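ATP-dependent DNA helicase RecQ (Porphyromonas gingivalis, PDB 3IUO) probably couples ATP hydrolysis to 3'-5' unwinding of duplex DNA as a RecQ-family helicase, of which this chain is the C-terminal domain. Local coordinates at residues E54-Y58 with S59-I63; I81-Y84 with F85-T89; I114-L117 with S118-N122. All coordinates share one frame; numbering follows the deposited sequence.

Contact 1: E54-Y58 with S59-I63; sequences ETIVY and SGTRI
I56 O takes a short hydrogen bond, 2.7 Å, from S59 OG, the hydroxyl folding back over the end of helix 46-58, which closes in a Schellman motif within the helix-turn-helix family region. Standing between its own backbone N and carbonyl carbon (chi1 86°), S59 OG faces the last turn. Two backbone bonds back into the last turn define the motif. G60 N reaches V57 O at 3.0 Å, from well above the carbonyl plane, and T61 N makes a weak bond to I56 O at 3.4 Å. S59 N still holds its helical acceptor, T55 O, at 3.1 Å. G60 turns the chain with a positive phi of 110°, a conformation glycine adopts readily because it has no side chain to meet the preceding carbonyl oxygen.

Past the turn the chain doubles back beside the helix, and its apolar groups meet I56 and V57. The I56 methyl CG2 lies 3.6 Å from T61 CB. V57 and I63 cross at about a right angle. I56 also packs on I25 and V26 of helix 15-30, and V57 on L117 of helix 106-121. The closest touch of the V57-I63 pair is methyl to methyl, V57 CG2 to I63 CD1 at 3.6 Å.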
ATOM      1  N   GLU B  54       1.122   0.794 -13.063  1.00 12.64           N
ATOM      2  CA  GLU B  54       0.567   0.590 -11.730  1.00 11.74           C
ATOM      3  C   GLU B  54      -0.959   0.325 -11.743  1.00 11.34           C
ATOM      4  O   GLU B  54      -1.447  -0.612 -11.109  1.00 12.80           O
ATOM      5  CB  GLU B  54       0.898   1.773 -10.817  1.00 11.15           C
ATOM      6  CG  GLU B  54       2.387   1.797 -10.489  1.00 13.10           C
ATOM      7  CD  GLU B  54       2.932   3.145  -9.971  1.00 13.97           C
ATOM      8  OE1 GLU B  54       2.251   4.190 -10.034  1.00 13.78           O
ATOM      9  OE2 GLU B  54       4.094   3.166  -9.531  1.00 14.92           O
ATOM     10  N   THR B  55      -1.695   1.150 -12.484  1.00 11.33           N
ATOM     11  CA  THR B  55      -3.139   0.966 -12.640  1.00 11.83           C
ATOM     12  C   THR B  55      -3.459  -0.465 -13.139  1.00 12.45           C
ATOM     13  O   THR B  55      -4.334  -1.181 -12.576  1.00 12.31           O
ATOM     14  CB  THR B  55      -3.689   2.038 -13.573  1.00 12.70           C
ATOM     15  OG1 THR B  55      -3.539   3.330 -12.950  1.00 13.53           O
ATOM     16  CG2 THR B  55      -5.151   1.774 -13.854  1.00 13.21           C
ATOM     17  N   ILE B  56      -2.708  -0.889 -14.147  1.00 11.03           N
ATOM     18  CA  ILE B  56      -2.854  -2.245 -14.700  1.00 11.80           C
ATOM     19  C   ILE B  56      -2.623  -3.322 -13.626  1.00 11.04           C
ATOM     20  O   ILE B  56      -3.409  -4.269 -13.467  1.00 12.04           O
ATOM     21  CB  ILE B  56      -1.879  -2.430 -15.882  1.00 11.71           C
ATOM     22  CG1 ILE B  56      -2.374  -1.618 -17.071  1.00 11.96           C
ATOM     23  CG2 ILE B  56      -1.694  -3.935 -16.267  1.00 12.51           C
ATOM     24  CD1 ILE B  56      -1.269  -1.395 -18.126  1.00 13.12           C
ATOM     25  N   VAL B  57      -1.533  -3.174 -12.887  1.00 11.76           N
ATOM     26  CA  VAL B  57      -1.194  -4.156 -11.852  1.00 11.77           C
ATOM     27  C   VAL B  57      -2.249  -4.143 -10.731  1.00 11.15           C
ATOM     28  O   VAL B  57      -2.678  -5.214 -10.260  1.00 10.50           O
ATOM     29  CB  VAL B  57       0.191  -3.848 -11.317  1.00 13.39           C
ATOM     30  CG1 VAL B  57       0.490  -4.661 -10.022  1.00 14.53           C
ATOM     31  CG2 VAL B  57       1.208  -4.174 -12.383  1.00 16.39           C
ATOM     32  N   TYR B  58      -2.707  -2.945 -10.324  1.00 10.99           N
ATOM     33  CA  TYR B  58      -3.741  -2.911  -9.294  1.00 10.77           C
ATOM     34  C   TYR B  58      -5.015  -3.624  -9.705  1.00 10.89           C
ATOM     35  O   TYR B  58      -5.731  -4.131  -8.856  1.00 10.63           O
ATOM     36  CB  TYR B  58      -4.093  -1.468  -8.919  1.00 10.64           C
ATOM     37  CG  TYR B  58      -2.969  -0.622  -8.350  1.00 11.12           C
ATOM     38  CD1 TYR B  58      -1.786  -1.196  -7.827  1.00 12.78           C
ATOM     39  CD2 TYR B  58      -3.070   0.766  -8.375  1.00 11.47           C
ATOM     40  CE1 TYR B  58      -0.752  -0.381  -7.307  1.00 12.57           C
ATOM     41  CE2 TYR B  58      -2.049   1.584  -7.870  1.00 12.54           C
ATOM     42  CZ  TYR B  58      -0.894   0.995  -7.348  1.00 13.11           C
ATOM     43  OH  TYR B  58       0.064   1.832  -6.853  1.00 13.62           O
ATOM     44  N   SER B  59      -5.311  -3.629 -11.011  1.00 11.02           N
ATOM     45  CA  SER B  59      -6.507  -4.270 -11.554  1.00 11.84           C
ATOM     46  C   SER B  59      -6.437  -5.804 -11.600  1.00 11.54           C
ATOM     47  O   SER B  59      -7.456  -6.476 -11.839  1.00 12.13           O
ATOM     48  CB  SER B  59      -6.830  -3.694 -12.924  1.00 13.06           C
ATOM     49  OG  SER B  59      -6.092  -4.379 -13.927  1.00 16.43           O
ATOM     50  N   GLY B  60      -5.249  -6.339 -11.334  1.00 10.79           N
ATOM     51  CA  GLY B  60      -5.080  -7.785 -11.288  1.00 10.35           C
ATOM     52  C   GLY B  60      -4.289  -8.433 -12.401  1.00 10.83           C
ATOM     53  O   GLY B  60      -4.126  -9.663 -12.391  1.00 10.33           O
ATOM     54  N   THR B  61      -3.818  -7.658 -13.366  1.00 11.04           N
ATOM     55  CA  THR B  61      -3.089  -8.239 -14.510  1.00 10.52           C
ATOM     56  C   THR B  61      -1.686  -8.624 -14.090  1.00 10.91           C
ATOM     57  O   THR B  61      -0.951  -7.795 -13.558  1.00 11.11           O
ATOM     58  CB  THR B  61      -3.033  -7.227 -15.687  1.00 12.26           C
ATOM     59  OG1 THR B  61      -4.383  -6.872 -16.040  1.00 15.76           O
ATOM     60  CG2 THR B  61      -2.337  -7.806 -16.912  1.00 13.03           C
ATOM     61  N   ARG B  62      -1.343  -9.890 -14.295  1.00  7.39           N
ATOM     62  CA  ARG B  62      -0.010 -10.383 -13.962  1.00  7.50           C
ATOM     63  C   ARG B  62       0.969 -10.057 -15.072  1.00  8.78           C
ATOM     64  O   ARG B  62       1.177 -10.839 -15.985  1.00 12.41           O
ATOM     65  CB  ARG B  62      -0.047 -11.902 -13.672  1.00  6.29           C
ATOM     66  CG  ARG B  62       1.254 -12.402 -13.035  1.00  5.36           C
ATOM     67  CD  ARG B  62       1.152 -13.915 -12.721  1.00  4.68           C
ATOM     68  NE  ARG B  62       2.396 -14.385 -12.079  1.00  3.96           N
ATOM     69  CZ  ARG B  62       2.606 -14.441 -10.761  1.00  2.53           C
ATOM     70  NH1 ARG B  62       1.668 -14.084  -9.870  1.00  4.27           N
ATOM     71  NH2 ARG B  62       3.809 -14.874 -10.342  1.00  2.00           N
ATOM     72  N   ILE B  63       1.604  -8.917 -14.978  1.00  9.53           N
ATOM     73  CA  ILE B  63       2.608  -8.559 -15.982  1.00 10.78           C
ATOM     74  C   ILE B  63       3.998  -8.921 -15.496  1.00 10.70           C
ATOM     75  O   ILE B  63       4.281  -8.896 -14.264  1.00 12.43           O
ATOM     76  CB  ILE B  63       2.566  -7.074 -16.313  1.00 11.60           C
ATOM     77  CG1 ILE B  63       2.773  -6.244 -15.045  1.00 13.07           C
ATOM     78  CG2 ILE B  63       1.230  -6.707 -16.986  1.00 13.57           C
ATOM     79  CD1 ILE B  63       3.102  -4.787 -15.358  1.00 14.27           C
TER

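Contact 2: I81-Y84 with F85-T89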
ATOM      1  N   ILE B  81      15.824  -3.579  -2.914  1.00 11.63           N
ATOM      2  CA  ILE B  81      14.464  -3.057  -2.936  1.00 11.25           C
ATOM      3  C   ILE B  81      13.454  -4.211  -2.871  1.00 11.19           C
ATOM      4  O   ILE B  81      12.453  -4.116  -2.170  1.00 10.99           O
ATOM      5  CB  ILE B  81      14.209  -2.167  -4.186  1.00 11.09           C
ATOM      6  CG1 ILE B  81      15.145  -0.946  -4.188  1.00 10.39           C
ATOM      7  CG2 ILE B  81      12.768  -1.669  -4.209  1.00 11.93           C
ATOM      8  CD1 ILE B  81      15.280  -0.334  -5.576  1.00 12.68           C
ATOM      9  N   PHE B  82      13.736  -5.310  -3.578  1.00 11.77           N
ATOM     10  CA  PHE B  82      12.812  -6.462  -3.610  1.00 11.60           C
ATOM     11  C   PHE B  82      12.713  -7.009  -2.188  1.00 11.05           C
ATOM     12  O   PHE B  82      11.615  -7.336  -1.695  1.00 10.52           O
ATOM     13  CB  PHE B  82      13.322  -7.494  -4.636  1.00 12.33           C
ATOM     14  CG  PHE B  82      12.277  -8.462  -5.196  1.00 13.61           C
ATOM     15  CD1 PHE B  82      10.957  -8.131  -5.359  1.00 13.82           C
ATOM     16  CD2 PHE B  82      12.696  -9.705  -5.680  1.00 16.13           C
ATOM     17  CE1 PHE B  82      10.018  -9.076  -5.903  1.00 12.83           C
ATOM     18  CE2 PHE B  82      11.791 -10.621  -6.240  1.00 16.19           C
ATOM     19  CZ  PHE B  82      10.439 -10.295  -6.338  1.00 16.19           C
ATOM     20  N   GLU B  83      13.868  -7.128  -1.525  1.00 11.97           N
ATOM     21  CA  GLU B  83      13.889  -7.593  -0.141  1.00 11.75           C
ATOM     22  C   GLU B  83      13.112  -6.681   0.787  1.00 12.52           C
ATOM     23  O   GLU B  83      12.365  -7.161   1.668  1.00 12.62           O
ATOM     24  CB  GLU B  83      15.310  -7.753   0.381  1.00 12.25           C
ATOM     25  CG  GLU B  83      15.353  -8.721   1.526  1.00 16.92           C
ATOM     26  CD  GLU B  83      15.175 -10.205   1.091  1.00 21.16           C
ATOM     27  OE1 GLU B  83      15.127 -10.527  -0.131  1.00 23.86           O
ATOM     28  OE2 GLU B  83      15.104 -11.070   1.993  1.00 25.37           O
ATOM     29  N   TYR B  84      13.249  -5.369   0.578  1.00 11.49           N
ATOM     30  CA  TYR B  84      12.428  -4.419   1.317  1.00 11.56           C
ATOM     31  C   TYR B  84      10.931  -4.757   1.180  1.00 11.88           C
ATOM     32  O   TYR B  84      10.210  -4.853   2.187  1.00 11.77           O
ATOM     33  CB  TYR B  84      12.699  -2.963   0.880  1.00 12.27           C
ATOM     34  CG  TYR B  84      11.624  -2.059   1.390  1.00 11.79           C
ATOM     35  CD1 TYR B  84      11.682  -1.550   2.689  1.00 11.69           C
ATOM     36  CD2 TYR B  84      10.486  -1.801   0.611  1.00 12.07           C
ATOM     37  CE1 TYR B  84      10.627  -0.774   3.208  1.00 11.34           C
ATOM     38  CE2 TYR B  84       9.435  -1.041   1.101  1.00 13.05           C
ATOM     39  CZ  TYR B  84       9.510  -0.515   2.387  1.00 13.72           C
ATOM     40  OH  TYR B  84       8.485   0.244   2.872  1.00 15.44           O
ATOM     41  N   PHE B  85      10.465  -4.982  -0.042  1.00 10.85           N
ATOM     42  CA  PHE B  85       9.036  -5.278  -0.203  1.00 11.77           C
ATOM     43  C   PHE B  85       8.624  -6.609   0.424  1.00 11.08           C
ATOM     44  O   PHE B  85       7.550  -6.739   1.058  1.00 11.43           O
ATOM     45  CB  PHE B  85       8.609  -5.150  -1.678  1.00 11.32           C
ATOM     46  CG  PHE B  85       8.445  -3.710  -2.110  1.00 11.72           C
ATOM     47  CD1 PHE B  85       7.391  -2.941  -1.579  1.00 12.59           C
ATOM     48  CD2 PHE B  85       9.354  -3.126  -2.983  1.00 12.66           C
ATOM     49  CE1 PHE B  85       7.258  -1.581  -1.929  1.00 12.79           C
ATOM     50  CE2 PHE B  85       9.221  -1.774  -3.364  1.00 11.73           C
ATOM     51  CZ  PHE B  85       8.166  -1.007  -2.843  1.00 13.10           C
ATOM     52  N   LYS B  86       9.477  -7.619   0.273  1.00 11.22           N
ATOM     53  CA  LYS B  86       9.188  -8.913   0.859  1.00 11.22           C
ATOM     54  C   LYS B  86       9.017  -8.847   2.366  1.00 11.41           C
ATOM     55  O   LYS B  86       8.217  -9.584   2.914  1.00 12.12           O
ATOM     56  CB  LYS B  86      10.290  -9.922   0.522  1.00 12.06           C
ATOM     57  CG  LYS B  86      10.211 -10.383  -0.888  1.00 13.58           C
ATOM     58  CD  LYS B  86      11.436 -11.238  -1.230  1.00 16.95           C
ATOM     59  CE  LYS B  86      11.248 -11.949  -2.543  1.00 21.89           C
ATOM     60  NZ  LYS B  86      11.268 -10.929  -3.594  1.00 22.81           N
ATOM     61  N   GLU B  87       9.788  -7.967   3.011  1.00 11.68           N
ATOM     62  CA  GLU B  87       9.765  -7.813   4.463  1.00 12.31           C
ATOM     63  C   GLU B  87       8.796  -6.744   4.970  1.00 12.46           C
ATOM     64  O   GLU B  87       8.570  -6.637   6.150  1.00 13.27           O
ATOM     65  CB  GLU B  87      11.172  -7.536   5.003  1.00 14.00           C
ATOM     66  CG  GLU B  87      12.130  -8.712   4.753  1.00 16.40           C
ATOM     67  CD  GLU B  87      11.631 -10.055   5.318  1.00 23.35           C
ATOM     68  OE1 GLU B  87      11.670 -11.071   4.577  1.00 25.47           O
ATOM     69  OE2 GLU B  87      11.206 -10.116   6.498  1.00 25.00           O
ATOM     70  N   SER B  88       8.253  -5.957   4.053  1.00 12.68           N
ATOM     71  CA  SER B  88       7.377  -4.848   4.450  1.00 12.98           C
ATOM     72  C   SER B  88       6.003  -5.330   4.906  1.00 12.60           C
ATOM     73  O   SER B  88       5.582  -6.474   4.636  1.00 13.47           O
ATOM     74  CB  SER B  88       7.225  -3.883   3.270  1.00 13.11           C
ATOM     75  OG  SER B  88       6.437  -4.494   2.254  1.00 18.13           O
ATOM     76  N   THR B  89       5.302  -4.448   5.614  1.00 11.47           N
ATOM     77  CA  THR B  89       3.910  -4.694   5.991  1.00 11.65           C
ATOM     78  C   THR B  89       3.003  -3.997   4.997  1.00 11.99           C
ATOM     79  O   THR B  89       2.068  -4.600   4.512  1.00 13.56           O
ATOM     80  CB  THR B  89       3.648  -4.257   7.450  1.00 10.88           C
ATOM     81  OG1 THR B  89       4.451  -5.079   8.339  1.00 13.92           O
ATOM     82  CG2 THR B  89       2.187  -4.376   7.837  1.00 12.21           C
TER
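F85 O, whose residue packs against Y84 and I81, is gripped twice by S88 at the last turn and C-terminal end of helix 75-87, in the C-terminal domain of the helicase: by S88 OG at 2.8 Å and by S88 N at 3.2 Å. Both donors come from the same face of the carbonyl plane. The hydroxyl gets there because chi1 of 71° sets it between the S88 backbone N and carbonyl carbon. S88 is where the chain leaves helical geometry; before it the regular i to i+4 bonds still run, such as K86 N to F82 O at 2.9 Å.

Y84 and F85, adjacent in sequence, form a T-shaped pair. The edge of Y84 points at the face of F85, centroids 5.0 Å apart and planes at 78°, with Y84 CD2 over the middle of the F85 ring. S88 CB sits over a face of the Y84 ring. Both rings also pack on A96 of helix 93-100.

One turn after F82, K86 bends at its last torsion (chi4 69°), and NZ is modelled over the F82 face as a cation-pi contact, but too close to the ring carbons, so its details are doubtful. On the outer surface the like-charged carboxylates E83 and E87 come within 4.3 Å, OE2 to OE1. I81 and F85 run side by side, and I81 CG2 meets F85 CE2 at 3.6 Å.

Contact 3: I114-L117 with S118-N122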
ATOM      1  N   ILE B 114       6.205  -2.612  -8.782  1.00 12.12           N
ATOM      2  CA  ILE B 114       5.355  -3.251  -9.837  1.00 11.77           C
ATOM      3  C   ILE B 114       5.635  -4.735  -9.925  1.00 11.85           C
ATOM      4  O   ILE B 114       4.709  -5.560  -9.914  1.00 12.62           O
ATOM      5  CB  ILE B 114       5.536  -2.552 -11.205  1.00 11.94           C
ATOM      6  CG1 ILE B 114       4.866  -1.165 -11.152  1.00 12.34           C
ATOM      7  CG2 ILE B 114       5.028  -3.407 -12.373  1.00 13.13           C
ATOM      8  CD1 ILE B 114       5.442  -0.198 -12.174  1.00 12.03           C
ATOM      9  N   LYS B 115       6.920  -5.090 -10.007  1.00  9.83           N
ATOM     10  CA  LYS B 115       7.335  -6.491 -10.093  1.00  8.47           C
ATOM     11  C   LYS B 115       6.793  -7.275  -8.875  1.00  8.13           C
ATOM     12  O   LYS B 115       6.192  -8.354  -9.006  1.00  8.07           O
ATOM     13  CB  LYS B 115       8.857  -6.534 -10.124  1.00  9.12           C
ATOM     14  CG  LYS B 115       9.424  -7.945  -9.984  1.00  8.27           C
ATOM     15  CD  LYS B 115      10.927  -7.880 -10.038  1.00 12.28           C
ATOM     16  CE  LYS B 115      11.572  -9.153  -9.496  1.00 12.28           C
ATOM     17  NZ  LYS B 115      11.301 -10.336 -10.388  1.00 13.51           N
ATOM     18  N   PHE B 116       7.012  -6.726  -7.698  1.00  7.71           N
ATOM     19  CA  PHE B 116       6.612  -7.399  -6.486  1.00  6.91           C
ATOM     20  C   PHE B 116       5.093  -7.578  -6.384  1.00  8.26           C
ATOM     21  O   PHE B 116       4.616  -8.674  -6.050  1.00  7.93           O
ATOM     22  CB  PHE B 116       7.131  -6.615  -5.270  1.00  6.52           C
ATOM     23  CG  PHE B 116       6.664  -7.153  -3.950  1.00  6.85           C
ATOM     24  CD1 PHE B 116       7.300  -8.231  -3.345  1.00  8.34           C
ATOM     25  CD2 PHE B 116       5.587  -6.562  -3.331  1.00  8.59           C
ATOM     26  CE1 PHE B 116       6.870  -8.715  -2.116  1.00 10.63           C
ATOM     27  CE2 PHE B 116       5.138  -7.045  -2.098  1.00  8.50           C
ATOM     28  CZ  PHE B 116       5.781  -8.123  -1.509  1.00  8.21           C
ATOM     29  N   LEU B 117       4.338  -6.488  -6.589  1.00  7.82           N
ATOM     30  CA  LEU B 117       2.860  -6.597  -6.477  1.00  7.40           C
ATOM     31  C   LEU B 117       2.279  -7.573  -7.467  1.00  8.60           C
ATOM     32  O   LEU B 117       1.365  -8.360  -7.109  1.00  9.18           O
ATOM     33  CB  LEU B 117       2.200  -5.238  -6.674  1.00  8.29           C
ATOM     34  CG  LEU B 117       2.486  -4.217  -5.579  1.00  8.92           C
ATOM     35  CD1 LEU B 117       1.866  -2.876  -5.978  1.00  9.26           C
ATOM     36  CD2 LEU B 117       2.017  -4.667  -4.170  1.00 10.40           C
ATOM     37  N   SER B 118       2.787  -7.520  -8.692  1.00  8.51           N
ATOM     38  CA  SER B 118       2.295  -8.457  -9.728  1.00  9.21           C
ATOM     39  C   SER B 118       2.582  -9.905  -9.314  1.00  9.07           C
ATOM     40  O   SER B 118       1.700 -10.782  -9.346  1.00  9.67           O
ATOM     41  CB  SER B 118       2.946  -8.169 -11.072  1.00 10.47           C
ATOM     42  OG  SER B 118       2.451  -9.063 -12.037  1.00 11.81           O
ATOM     43  N   GLU B 119       3.795 -10.160  -8.877  1.00  7.58           N
ATOM     44  CA  GLU B 119       4.144 -11.550  -8.529  1.00  9.73           C
ATOM     45  C   GLU B 119       3.324 -12.102  -7.365  1.00  8.84           C
ATOM     46  O   GLU B 119       2.856 -13.258  -7.384  1.00  8.21           O
ATOM     47  CB  GLU B 119       5.618 -11.620  -8.188  1.00  9.99           C
ATOM     48  CG  GLU B 119       6.455 -11.630  -9.426  1.00 14.43           C
ATOM     49  CD  GLU B 119       7.943 -11.866  -9.187  1.00 16.24           C
ATOM     50  OE1 GLU B 119       8.319 -12.404  -8.104  1.00 16.51           O
ATOM     51  OE2 GLU B 119       8.722 -11.549 -10.138  1.00 18.97           O
HETATM   52  N   MSE B 120       3.164 -11.286  -6.328  1.00  8.83           N
HETATM   53  CA  MSE B 120       2.560 -11.782  -5.093  1.00  7.83           C
HETATM   54  C   MSE B 120       1.055 -11.845  -5.121  1.00  8.87           C
HETATM   55  O   MSE B 120       0.439 -12.513  -4.279  1.00  9.81           O
HETATM   56  CB  MSE B 120       3.036 -10.943  -3.891  1.00  8.48           C
HETATM   57  CG  MSE B 120       4.546 -10.941  -3.761  1.00  8.49           C
HETATM   58 SE   MSE B 120       5.352 -12.733  -3.665  1.00 17.60          SE
HETATM   59  CE  MSE B 120       7.108 -12.241  -4.420  1.00 13.39           C
ATOM     60  N   ALA B 121       0.431 -11.114  -6.037  1.00  8.07           N
ATOM     61  CA  ALA B 121      -1.028 -11.023  -6.032  1.00  8.39           C
ATOM     62  C   ALA B 121      -1.755 -11.416  -7.311  1.00  8.05           C
ATOM     63  O   ALA B 121      -2.927 -11.809  -7.247  1.00 10.02           O
ATOM     64  CB  ALA B 121      -1.508  -9.590  -5.570  1.00  9.37           C
ATOM     65  N   ASN B 122      -1.099 -11.322  -8.479  1.00  8.18           N
ATOM     66  CA  ASN B 122      -1.881 -11.337  -9.721  1.00  9.72           C
ATOM     67  C   ASN B 122      -1.818 -12.642 -10.488  1.00 10.93           C
ATOM     68  O   ASN B 122      -1.004 -13.500 -10.130  1.00 12.26           O
ATOM     69  CB  ASN B 122      -1.452 -10.200 -10.628  1.00  8.48           C
ATOM     70  CG  ASN B 122      -1.847  -8.827 -10.079  1.00  8.85           C
ATOM     71  OD1 ASN B 122      -1.487  -7.788 -10.648  1.00 11.26           O
ATOM     72  ND2 ASN B 122      -2.597  -8.811  -9.014  1.00  7.23           N
TER
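E119 runs back along helix 106-121 to K115, one turn earlier. Its CB rests 3.4 Å from K115 O, and CG follows the same oxygen at 3.3 Å. From there the chain is extended, and OE2 closes a salt bridge with K115 NZ at 2.9 Å, an i to i+4 pair. The other oxygen, OE1, packs against the F82 ring. The ammonium comes to the syn side of OE2, 28° out of the carboxylate plane; K115 runs extended as far as CE, and a bend at chi4 (68°) turns NZ to the carboxylate. K115 NZ has a second acid partner in D66, so the lysine spans two carboxylates.

The next i to i+4 pair is F116 with M120, a selenomethionine. M120 CG lies over one face of the F116 ring as a CH-pi contact, 3.9 Å from the centroid. M120 SE stands obliquely, 5.2 Å from the F116 ring centroid, a Met-aromatic contact with selenium in place of sulfur.

K115, F116 and E119 line the flank that meets helix 75-87, where F82 packs on all three and K86 on F116. I114 and L117 lie against V57 of helix 46-58, and S118 OG bonds to I63 O in the loop after it.

In the fold
All three contacts sit at the C-terminal ends of helices, and helix 106-121 joins them. Contact 3 stands between the others: its centre is about 8 Å from that of contact 1, where R62 NH1 reaches the carbonyls of E119 and N122, and about 12 Å from that of contact 2, where F82 and F85 pack on K115, E119 and F116. All are partly buried. Contact 1 mixes carbonyl capping with buried I56, V57 and I63; contact 3 sets a salt bridge and a ring face beside buried I114, L117 and S118; contact 2 lies furthest out and combines an edge-to-face aromatic pair with exposed E83, K86 and E87. Each also meets the second subunit: T89 of one copy packs on V57, G60 and L117 of the other.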